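Local coordinates for VP4 CORE protein (PDB 2JHP) that caps viral messenger RNA as a multifunctional enzyme of the bluetongue virus core, combining methyltransferase domains with other capping activities in one chain, at residues A[127-132]-A[405-410]; A[123-128]-A[431-436]; A[149-154]-A[391-396]. All blocks are in the same frame, centred on the assembly; numbering follows the deposited sequence.

Contact 1 (A[127-132]-A[405-410]); sequences KMAIEF and PRADLF. With SAH (S-adenosyl-L-homocysteine), chain B; GUN (guanine), chain E.
The methyl group of Ala407 sits over one face of the Phe132 ring, a CH-pi contact with CB 4.2 Å from the ring centroid; Phe126 also stacks on this ring. Farther along the chain, the Phe410 ring carries guanine on one face, with guanine N1 3.9 Å from Phe410 CE2, offset toward the rim, while a carboxylate oxygen of S-adenosyl-L-homocysteine lies at its edge, in plane. The Arg406 guanidinium is met edge-on by Asp408, whose two oxygens take NE and NH2 separately in a side-on salt bridge. Arg406 starts with CG between its backbone N and carbonyl carbon (chi1 59°) and bends at chi3 to reach this partner; only its CB packs on Glu131, CB to CB 3.8 Å. The Glu131 carboxylate turns instead to His133.

Between the backbones, Pro405 O accepts two bonds, from Ile130 N at 2.9 Å and from Glu131 N at 3.0 Å, the second nearly straight (173°). Ala407 N returns a bond to Glu131 O at 2.7 Å, fixing the parallel register. Strands 131-132 and 406-408 adjoin as the first and fourth strands of a 3-2-1-4-5-7-6 sheet, the order of a class I methyltransferase. Helix 114-128 packs on the Phe132-Ala407 face, helix 421-430 touches Arg406 and Asp408, and strand 433-437 flanks 406-408.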
# COMPACT_ATOMS: atom_id res chain seq x y z
N LYS A 127 12.44 1.38 -3.90
CA LYS A 127 13.80 1.16 -4.38
C LYS A 127 13.90 1.44 -5.88
O LYS A 127 14.95 1.88 -6.36
CB LYS A 127 14.29 -0.26 -4.09
CG LYS A 127 14.41 -0.60 -2.60
CD LYS A 127 15.34 0.38 -1.89
CE LYS A 127 15.37 0.18 -0.39
NZ LYS A 127 15.95 1.38 0.30
N MET A 128 12.81 1.21 -6.60
CA MET A 128 12.84 1.26 -8.06
C MET A 128 12.06 2.41 -8.70
O MET A 128 12.14 2.59 -9.92
CB MET A 128 12.40 -0.08 -8.65
CG MET A 128 13.16 -1.29 -8.15
SD MET A 128 14.87 -1.32 -8.68
CE MET A 128 15.40 -2.89 -8.02
N ALA A 129 11.32 3.20 -7.93
CA ALA A 129 10.47 4.24 -8.55
C ALA A 129 10.56 5.63 -7.93
O ALA A 129 10.93 5.78 -6.76
CB ALA A 129 9.01 3.77 -8.65
N ILE A 130 10.24 6.63 -8.74
CA ILE A 130 10.08 8.00 -8.26
C ILE A 130 8.59 8.29 -8.05
O ILE A 130 8.21 8.79 -6.99
CB ILE A 130 10.77 9.06 -9.21
CG1 ILE A 130 12.27 9.19 -8.91
CG2 ILE A 130 10.15 10.44 -9.07
CD1 ILE A 130 13.09 8.02 -9.37
N GLU A 131 7.75 7.96 -9.03
CA GLU A 131 6.32 8.29 -8.99
C GLU A 131 5.46 7.18 -8.36
O GLU A 131 5.64 5.99 -8.66
CB GLU A 131 5.80 8.58 -10.39
CG GLU A 131 6.44 9.75 -11.11
CD GLU A 131 5.59 10.27 -12.26
OE1 GLU A 131 4.61 9.60 -12.63
OE2 GLU A 131 5.91 11.35 -12.79
N PHE A 132 4.52 7.58 -7.49
CA PHE A 132 3.55 6.66 -6.88
C PHE A 132 2.13 7.13 -7.11
O PHE A 132 1.77 8.25 -6.74
CB PHE A 132 3.81 6.49 -5.40
CG PHE A 132 5.04 5.72 -5.12
CD1 PHE A 132 6.30 6.30 -5.30
CD2 PHE A 132 4.96 4.39 -4.69
CE1 PHE A 132 7.45 5.57 -5.05
CE2 PHE A 132 6.11 3.66 -4.44
CZ PHE A 132 7.36 4.25 -4.62
N PRO A 405 10.31 6.88 -13.71
CA PRO A 405 9.76 5.55 -13.40
C PRO A 405 8.68 5.59 -12.31
O PRO A 405 8.85 6.29 -11.31
CB PRO A 405 10.99 4.73 -12.97
CG PRO A 405 12.08 5.69 -12.76
CD PRO A 405 11.77 6.93 -13.54
N ARG A 406 7.59 4.86 -12.52
CA ARG A 406 6.38 4.94 -11.72
C ARG A 406 5.98 3.61 -11.10
O ARG A 406 6.34 2.56 -11.59
CB ARG A 406 5.24 5.48 -12.58
CG ARG A 406 4.92 4.62 -13.79
CD ARG A 406 3.75 5.16 -14.62
NE ARG A 406 2.46 5.04 -13.93
CZ ARG A 406 1.37 5.74 -14.25
NH1 ARG A 406 1.40 6.63 -15.24
NH2 ARG A 406 0.24 5.54 -13.58
N ALA A 407 5.21 3.67 -10.01
CA ALA A 407 4.61 2.51 -9.36
C ALA A 407 3.10 2.69 -9.27
O ALA A 407 2.61 3.82 -9.13
CB ALA A 407 5.19 2.30 -7.97
N ASP A 408 2.36 1.59 -9.34
CA ASP A 408 0.89 1.66 -9.46
C ASP A 408 0.17 0.61 -8.60
O ASP A 408 -0.51 -0.29 -9.09
CB ASP A 408 0.50 1.59 -10.93
CG ASP A 408 0.96 2.82 -11.71
OD1 ASP A 408 0.18 3.81 -11.74
OD2 ASP A 408 2.08 2.81 -12.27
N LEU A 409 0.35 0.76 -7.29
CA LEU A 409 0.00 -0.29 -6.36
C LEU A 409 -1.42 -0.12 -5.79
O LEU A 409 -1.78 0.94 -5.30
CB LEU A 409 1.06 -0.35 -5.24
CG LEU A 409 2.50 -0.70 -5.64
CD1 LEU A 409 3.48 -0.37 -4.55
CD2 LEU A 409 2.59 -2.16 -6.01
N PHE A 410 -2.21 -1.19 -5.92
CA PHE A 410 -3.49 -1.36 -5.25
C PHE A 410 -4.49 -0.23 -5.51
O PHE A 410 -4.95 0.41 -4.57
CB PHE A 410 -3.31 -1.56 -3.72
CG PHE A 410 -2.33 -2.62 -3.35
CD1 PHE A 410 -1.09 -2.27 -2.84
CD2 PHE A 410 -2.64 -3.96 -3.49
CE1 PHE A 410 -0.17 -3.24 -2.49
CE2 PHE A 410 -1.73 -4.95 -3.13
CZ PHE A 410 -0.49 -4.59 -2.64
N SAH B . -1.54 2.70 -3.49
CA SAH B . -1.66 2.56 -2.01
CB SAH B . -3.09 2.66 -1.46
CG SAH B . -4.27 2.29 -2.35
SD SAH B . -5.83 2.83 -1.58
C SAH B . -0.96 1.33 -1.47
O SAH B . 0.14 1.00 -1.90
OXT SAH B . -1.47 0.65 -0.57
C5' SAH B . -6.50 3.23 -3.22
C4' SAH B . -6.50 4.73 -3.50
O4' SAH B . -6.32 4.97 -4.88
C3' SAH B . -7.82 5.39 -3.10
O3' SAH B . -7.47 6.62 -2.48
C2' SAH B . -8.52 5.68 -4.42
O2' SAH B . -9.28 6.86 -4.40
C1' SAH B . -7.33 5.85 -5.37
N9 SAH B . -7.68 5.59 -6.79
C8 SAH B . -8.55 4.64 -7.28
N7 SAH B . -8.58 4.74 -8.63
C5 SAH B . -7.75 5.74 -9.01
C6 SAH B . -7.40 6.26 -10.26
N6 SAH B . -7.93 5.76 -11.37
N1 SAH B . -6.49 7.30 -10.35
C2 SAH B . -5.93 7.83 -9.19
N3 SAH B . -6.28 7.31 -7.96
C4 SAH B . -7.17 6.28 -7.86
N9 GUN E . -1.55 -2.37 2.33
C8 GUN E . -2.31 -1.28 2.25
N7 GUN E . -3.40 -1.56 1.53
C5 GUN E . -3.34 -2.84 1.15
C6 GUN E . -4.19 -3.66 0.40
O6 GUN E . -5.24 -3.23 -0.06
N1 GUN E . -3.82 -5.00 0.18
C2 GUN E . -2.61 -5.46 0.72
N2 GUN E . -2.23 -6.71 0.53
N3 GUN E . -1.82 -4.63 1.43
C4 GUN E . -2.16 -3.36 1.66

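Contact 2 (A[123-128]-A[431-436]); sequences NYAFKM and SVIATA
Ala125 and Tyr124 receive the side chain of Ile433, whose two branches divide between them: CG2 presses on Ala125 CB at 3.5 Å, and CD1 reaches Tyr124 CD2 at 3.7 Å. This is the helix-on-sheet layer of a Rossmann-like methyltransferase fold, with helix 114-128 laid against strand 433-437. No hydrogen bond joins the two segments, so the fit depends on shape and apolar surface. Ile433 extends CG1 away from its backbone N (chi1 -176°) and keeps the chain straight through CD1, which carries the terminal methyl obliquely to the tyrosine ring and leaves CG2 facing the alanine. A turn further along the helix, Met128 adds its CB against Val432 CG1 at 3.7 Å, before the thioether end leads away from the strand.

The next shell fixes the tyrosine. Its CG lies opposite the backbone N (chi1 164°), which directs the ring toward the strand, and Met128 CG of the same helix covers one face, 3.7 Å above the plane. Leu503 and Ile484 also touch this side chain. Beside Ile433, the flanking strands contribute Ala407 on one flank and Val501 and Leu503 on the other, closing a buried apolar core. Ser431 ties the segment to the adjacent strand 406-408: its OG bonds to Asp408 OD2 and accepts a weak bond from Ile433 N. At the ring's far end, Tyr124 OH is hydrogen-bonded to Glu505 OE2, while Val432 O comes up to the ring edge, near its plane, 4.1 Å from CE2.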
# COMPACT_ATOMS: atom_id res chain seq x y z
N ASN A 123 7.97 -1.72 -0.78
CA ASN A 123 9.38 -1.48 -0.50
C ASN A 123 10.21 -1.67 -1.73
O ASN A 123 11.05 -0.86 -2.00
CB ASN A 123 9.86 -2.30 0.69
CG ASN A 123 9.21 -1.87 2.02
OD1 ASN A 123 8.50 -0.85 2.09
ND2 ASN A 123 9.44 -2.65 3.06
N TYR A 124 9.92 -2.71 -2.51
CA TYR A 124 10.57 -2.89 -3.80
C TYR A 124 10.37 -1.63 -4.66
O TYR A 124 11.31 -1.15 -5.33
CB TYR A 124 10.04 -4.14 -4.52
CG TYR A 124 10.37 -4.21 -6.01
CD1 TYR A 124 11.61 -4.68 -6.46
CD2 TYR A 124 9.43 -3.80 -6.97
CE1 TYR A 124 11.91 -4.74 -7.82
CE2 TYR A 124 9.72 -3.86 -8.34
CZ TYR A 124 10.97 -4.33 -8.76
OH TYR A 124 11.27 -4.38 -10.11
N ALA A 125 9.14 -1.11 -4.62
CA ALA A 125 8.75 0.06 -5.41
C ALA A 125 9.45 1.35 -4.98
O ALA A 125 9.70 2.22 -5.82
CB ALA A 125 7.23 0.25 -5.41
N PHE A 126 9.78 1.48 -3.70
CA PHE A 126 10.50 2.66 -3.22
C PHE A 126 11.95 2.60 -3.68
O PHE A 126 12.61 3.64 -3.84
CB PHE A 126 10.42 2.81 -1.70
CG PHE A 126 9.13 3.39 -1.21
CD1 PHE A 126 8.28 2.64 -0.38
CD2 PHE A 126 8.74 4.69 -1.56
CE1 PHE A 126 7.07 3.18 0.08
CE2 PHE A 126 7.53 5.23 -1.10
CZ PHE A 126 6.69 4.47 -0.28
N LYS A 127 12.44 1.38 -3.90
CA LYS A 127 13.80 1.16 -4.38
C LYS A 127 13.90 1.44 -5.88
O LYS A 127 14.95 1.88 -6.36
CB LYS A 127 14.29 -0.26 -4.09
CG LYS A 127 14.41 -0.60 -2.60
CD LYS A 127 15.34 0.38 -1.89
CE LYS A 127 15.37 0.18 -0.39
NZ LYS A 127 15.95 1.38 0.30
N MET A 128 12.81 1.21 -6.60
CA MET A 128 12.84 1.26 -8.06
C MET A 128 12.06 2.41 -8.70
O MET A 128 12.14 2.59 -9.92
CB MET A 128 12.40 -0.08 -8.65
CG MET A 128 13.16 -1.29 -8.15
SD MET A 128 14.87 -1.32 -8.68
CE MET A 128 15.40 -2.89 -8.02
N SER A 431 4.44 0.45 -16.11
CA SER A 431 4.70 0.64 -14.69
C SER A 431 5.87 -0.22 -14.23
O SER A 431 6.14 -1.26 -14.82
CB SER A 431 3.45 0.32 -13.88
OG SER A 431 3.72 0.40 -12.49
N VAL A 432 6.58 0.23 -13.20
CA VAL A 432 7.71 -0.53 -12.65
C VAL A 432 7.15 -1.68 -11.84
O VAL A 432 7.75 -2.75 -11.79
CB VAL A 432 8.65 0.32 -11.77
CG1 VAL A 432 9.74 -0.54 -11.16
CG2 VAL A 432 9.27 1.45 -12.57
N ILE A 433 6.02 -1.42 -11.20
CA ILE A 433 5.29 -2.41 -10.42
C ILE A 433 3.84 -1.97 -10.33
O ILE A 433 3.54 -0.87 -9.86
CB ILE A 433 5.89 -2.68 -9.01
CG1 ILE A 433 5.10 -3.81 -8.32
CG2 ILE A 433 5.97 -1.42 -8.17
CD1 ILE A 433 5.79 -4.43 -7.11
N ALA A 434 2.95 -2.83 -10.80
CA ALA A 434 1.52 -2.54 -10.75
C ALA A 434 0.74 -3.78 -10.28
O ALA A 434 1.20 -4.91 -10.47
CB ALA A 434 1.03 -2.06 -12.11
N THR A 435 -0.41 -3.55 -9.65
CA THR A 435 -1.26 -4.66 -9.22
C THR A 435 -2.66 -4.56 -9.81
O THR A 435 -3.15 -3.47 -10.08
CB THR A 435 -1.41 -4.72 -7.68
OG1 THR A 435 -1.94 -3.47 -7.21
CG2 THR A 435 -0.09 -5.03 -7.01
N ALA A 436 -3.28 -5.71 -10.01
CA ALA A 436 -4.66 -5.79 -10.44
C ALA A 436 -5.36 -6.96 -9.76
O ALA A 436 -4.82 -8.07 -9.66
CB ALA A 436 -4.75 -5.93 -11.95

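Contact 3 (A[149-154]-A[391-396]); sequences KIYGMP and HIVRKN. With SAH (S-adenosyl-L-homocysteine), chain B.
Arg394 reaches across to the backbone beyond strand 149-152: NH1 donates to Pro154 O at 2.8 Å, in the carbonyl plane and on a lone pair. Its chain runs extended from CG to NE, with CG opposite the backbone N (chi1 -169°), and so spans the distance. Met153 crosses it at about a right angle and lays CB over one guanidinium face, while Pro154 slides past in the opposite direction. The setting is the edge of a class I methyltransferase sheet, where the parallel strands 149-152 and 393-394 are the second and third in the usual order and the latter is outermost.

Three backbone bonds join them: Val393 N to Ile150 O, Gly152 N to Val393 O, both at 3.1 Å, and Lys395 N to Gly152 O at 3.0 Å. On one side of the sheet Tyr151 and Val393 lie side by side, pointing the same way, with Tyr151 CD2 3.4 Å from Val393 CB; His133 stacks on the tyrosine ring. Ile392 crosses Ile150 obliquely and shares with it a contact to Leu140 of helix 137-141.

The loops that follow both strands form part of the cofactor site. S-adenosyl-L-homocysteine gives its ribose O2' hydroxyl to Met153 O, and its adenine N6 donates to Asn396 OD1 at 3.1 Å. That oxygen is also bonded to Leu398 N, which should steady the amide. Met153 SD rests on Asn396 CB, so the two cofactor-binding residues touch. Where Gly152 has no side chain, the Ile392 methyl closes directly on the backbone, CG2 to Gly152 N 3.4 Å.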
# COMPACT_ATOMS: atom_id res chain seq x y z
N LYS A 149 7.75 11.20 -5.69
CA LYS A 149 6.61 12.04 -6.03
C LYS A 149 5.36 11.20 -5.82
O LYS A 149 5.17 10.17 -6.47
CB LYS A 149 6.70 12.51 -7.49
CG LYS A 149 7.98 13.28 -7.87
CD LYS A 149 8.08 14.61 -7.15
CE LYS A 149 9.49 15.17 -7.22
NZ LYS A 149 9.75 16.16 -6.12
N ILE A 150 4.52 11.63 -4.87
CA ILE A 150 3.38 10.84 -4.42
C ILE A 150 2.06 11.43 -4.93
O ILE A 150 1.66 12.54 -4.53
CB ILE A 150 3.34 10.73 -2.88
CG1 ILE A 150 4.67 10.20 -2.30
CG2 ILE A 150 2.14 9.92 -2.42
CD1 ILE A 150 5.23 8.90 -2.92
N TYR A 151 1.39 10.68 -5.80
CA TYR A 151 0.11 11.05 -6.39
C TYR A 151 -1.01 10.12 -5.97
O TYR A 151 -0.79 8.99 -5.53
CB TYR A 151 0.18 11.01 -7.91
CG TYR A 151 1.32 11.78 -8.53
CD1 TYR A 151 2.45 11.13 -9.04
CD2 TYR A 151 1.27 13.17 -8.65
CE1 TYR A 151 3.50 11.83 -9.63
CE2 TYR A 151 2.33 13.88 -9.25
CZ TYR A 151 3.42 13.20 -9.72
OH TYR A 151 4.43 13.91 -10.29
N GLY A 152 -2.23 10.62 -6.16
CA GLY A 152 -3.44 9.88 -5.80
C GLY A 152 -4.68 10.74 -5.96
O GLY A 152 -4.62 11.87 -6.46
N MET A 153 -5.81 10.18 -5.55
CA MET A 153 -7.07 10.91 -5.45
C MET A 153 -7.75 10.53 -4.14
O MET A 153 -8.74 9.80 -4.12
CB MET A 153 -7.96 10.63 -6.67
CG MET A 153 -7.25 10.81 -7.99
SD MET A 153 -8.36 10.93 -9.37
CE MET A 153 -8.66 12.69 -9.41
N PRO A 154 -7.17 10.98 -3.01
CA PRO A 154 -7.68 10.59 -1.71
C PRO A 154 -8.97 11.32 -1.38
O PRO A 154 -9.24 12.37 -1.96
CB PRO A 154 -6.56 11.00 -0.75
CG PRO A 154 -5.87 12.11 -1.44
CD PRO A 154 -5.98 11.86 -2.90
N HIS A 391 -0.69 16.81 1.29
CA HIS A 391 0.64 16.34 0.93
C HIS A 391 0.71 15.40 -0.27
O HIS A 391 1.79 14.89 -0.58
CB HIS A 391 1.31 15.69 2.17
CG HIS A 391 1.39 16.60 3.35
ND1 HIS A 391 2.06 17.79 3.32
CD2 HIS A 391 0.88 16.48 4.60
CE1 HIS A 391 1.96 18.38 4.50
NE2 HIS A 391 1.25 17.60 5.29
N ILE A 392 -0.41 15.15 -0.93
CA ILE A 392 -0.44 14.30 -2.13
C ILE A 392 -0.90 15.14 -3.31
O ILE A 392 -1.89 15.88 -3.22
CB ILE A 392 -1.41 13.10 -1.98
CG1 ILE A 392 -0.85 12.05 -1.02
CG2 ILE A 392 -1.75 12.46 -3.33
CD1 ILE A 392 -1.89 11.08 -0.46
N VAL A 393 -0.18 15.04 -4.42
CA VAL A 393 -0.64 15.69 -5.64
C VAL A 393 -1.82 14.91 -6.21
O VAL A 393 -1.73 13.71 -6.48
CB VAL A 393 0.48 15.83 -6.70
CG1 VAL A 393 0.00 16.74 -7.84
CG2 VAL A 393 1.74 16.39 -6.06
N ARG A 394 -2.93 15.62 -6.36
CA ARG A 394 -4.18 15.04 -6.89
C ARG A 394 -4.00 14.87 -8.41
O ARG A 394 -3.85 15.85 -9.12
CB ARG A 394 -5.37 15.94 -6.52
CG ARG A 394 -6.72 15.31 -6.79
CD ARG A 394 -7.84 15.91 -5.99
NE ARG A 394 -9.06 15.12 -6.17
CZ ARG A 394 -9.42 14.10 -5.39
NH1 ARG A 394 -8.67 13.74 -4.35
NH2 ARG A 394 -10.55 13.45 -5.64
N LYS A 395 -3.99 13.61 -8.86
CA LYS A 395 -3.77 13.24 -10.27
C LYS A 395 -4.35 11.85 -10.52
O LYS A 395 -4.17 10.95 -9.71
CB LYS A 395 -2.27 13.17 -10.57
CG LYS A 395 -1.83 13.79 -11.88
CD LYS A 395 -1.43 15.24 -11.67
CE LYS A 395 -0.66 15.81 -12.85
NZ LYS A 395 0.04 17.07 -12.46
N ASN A 396 -5.04 11.68 -11.65
CA ASN A 396 -5.56 10.38 -12.04
C ASN A 396 -4.49 9.55 -12.75
O ASN A 396 -4.07 9.86 -13.87
CB ASN A 396 -6.82 10.51 -12.92
CG ASN A 396 -7.53 9.17 -13.16
OD1 ASN A 396 -6.91 8.10 -13.17
ND2 ASN A 396 -8.85 9.24 -13.36
N SAH B . -1.54 2.70 -3.49
CA SAH B . -1.66 2.56 -2.01
CB SAH B . -3.09 2.66 -1.46
CG SAH B . -4.27 2.29 -2.35
SD SAH B . -5.83 2.83 -1.58
C SAH B . -0.96 1.33 -1.47
O SAH B . 0.14 1.00 -1.90
OXT SAH B . -1.47 0.65 -0.57
C5' SAH B . -6.50 3.23 -3.22
C4' SAH B . -6.50 4.73 -3.50
O4' SAH B . -6.32 4.97 -4.88
C3' SAH B . -7.82 5.39 -3.10
O3' SAH B . -7.47 6.62 -2.48
C2' SAH B . -8.52 5.68 -4.42
O2' SAH B . -9.28 6.86 -4.40
C1' SAH B . -7.33 5.85 -5.37
N9 SAH B . -7.68 5.59 -6.79
C8 SAH B . -8.55 4.64 -7.28
N7 SAH B . -8.58 4.74 -8.63
C5 SAH B . -7.75 5.74 -9.01
C6 SAH B . -7.40 6.26 -10.26
N6 SAH B . -7.93 5.76 -11.37
N1 SAH B . -6.49 7.30 -10.35
C2 SAH B . -5.93 7.83 -9.19
N3 SAH B . -6.28 7.31 -7.96
C4 SAH B . -7.17 6.28 -7.86

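In the fold
All three contacts reach one mixed sheet, whose order 393-394, 149-152, 131-132, 406-408, 433-437 runs from contact 3 through contact 1 to contact 2. Contacts 1 and 2 have centres about 5 Å apart and share helix 114-128; contact 3 lies about 12 Å from contact 1 and 16 Å from contact 2, by centres. Along the chain, contact 3 is nested inside the loops closed by the other two. The long excursion between strands 149-152 and 393-394 includes a second sheet of the same strand order, so one methyltransferase fold appears inserted into another. Contacts 1 and 3 both reach the same S-adenosyl-L-homocysteine, at its amino acid and nucleoside ends respectively.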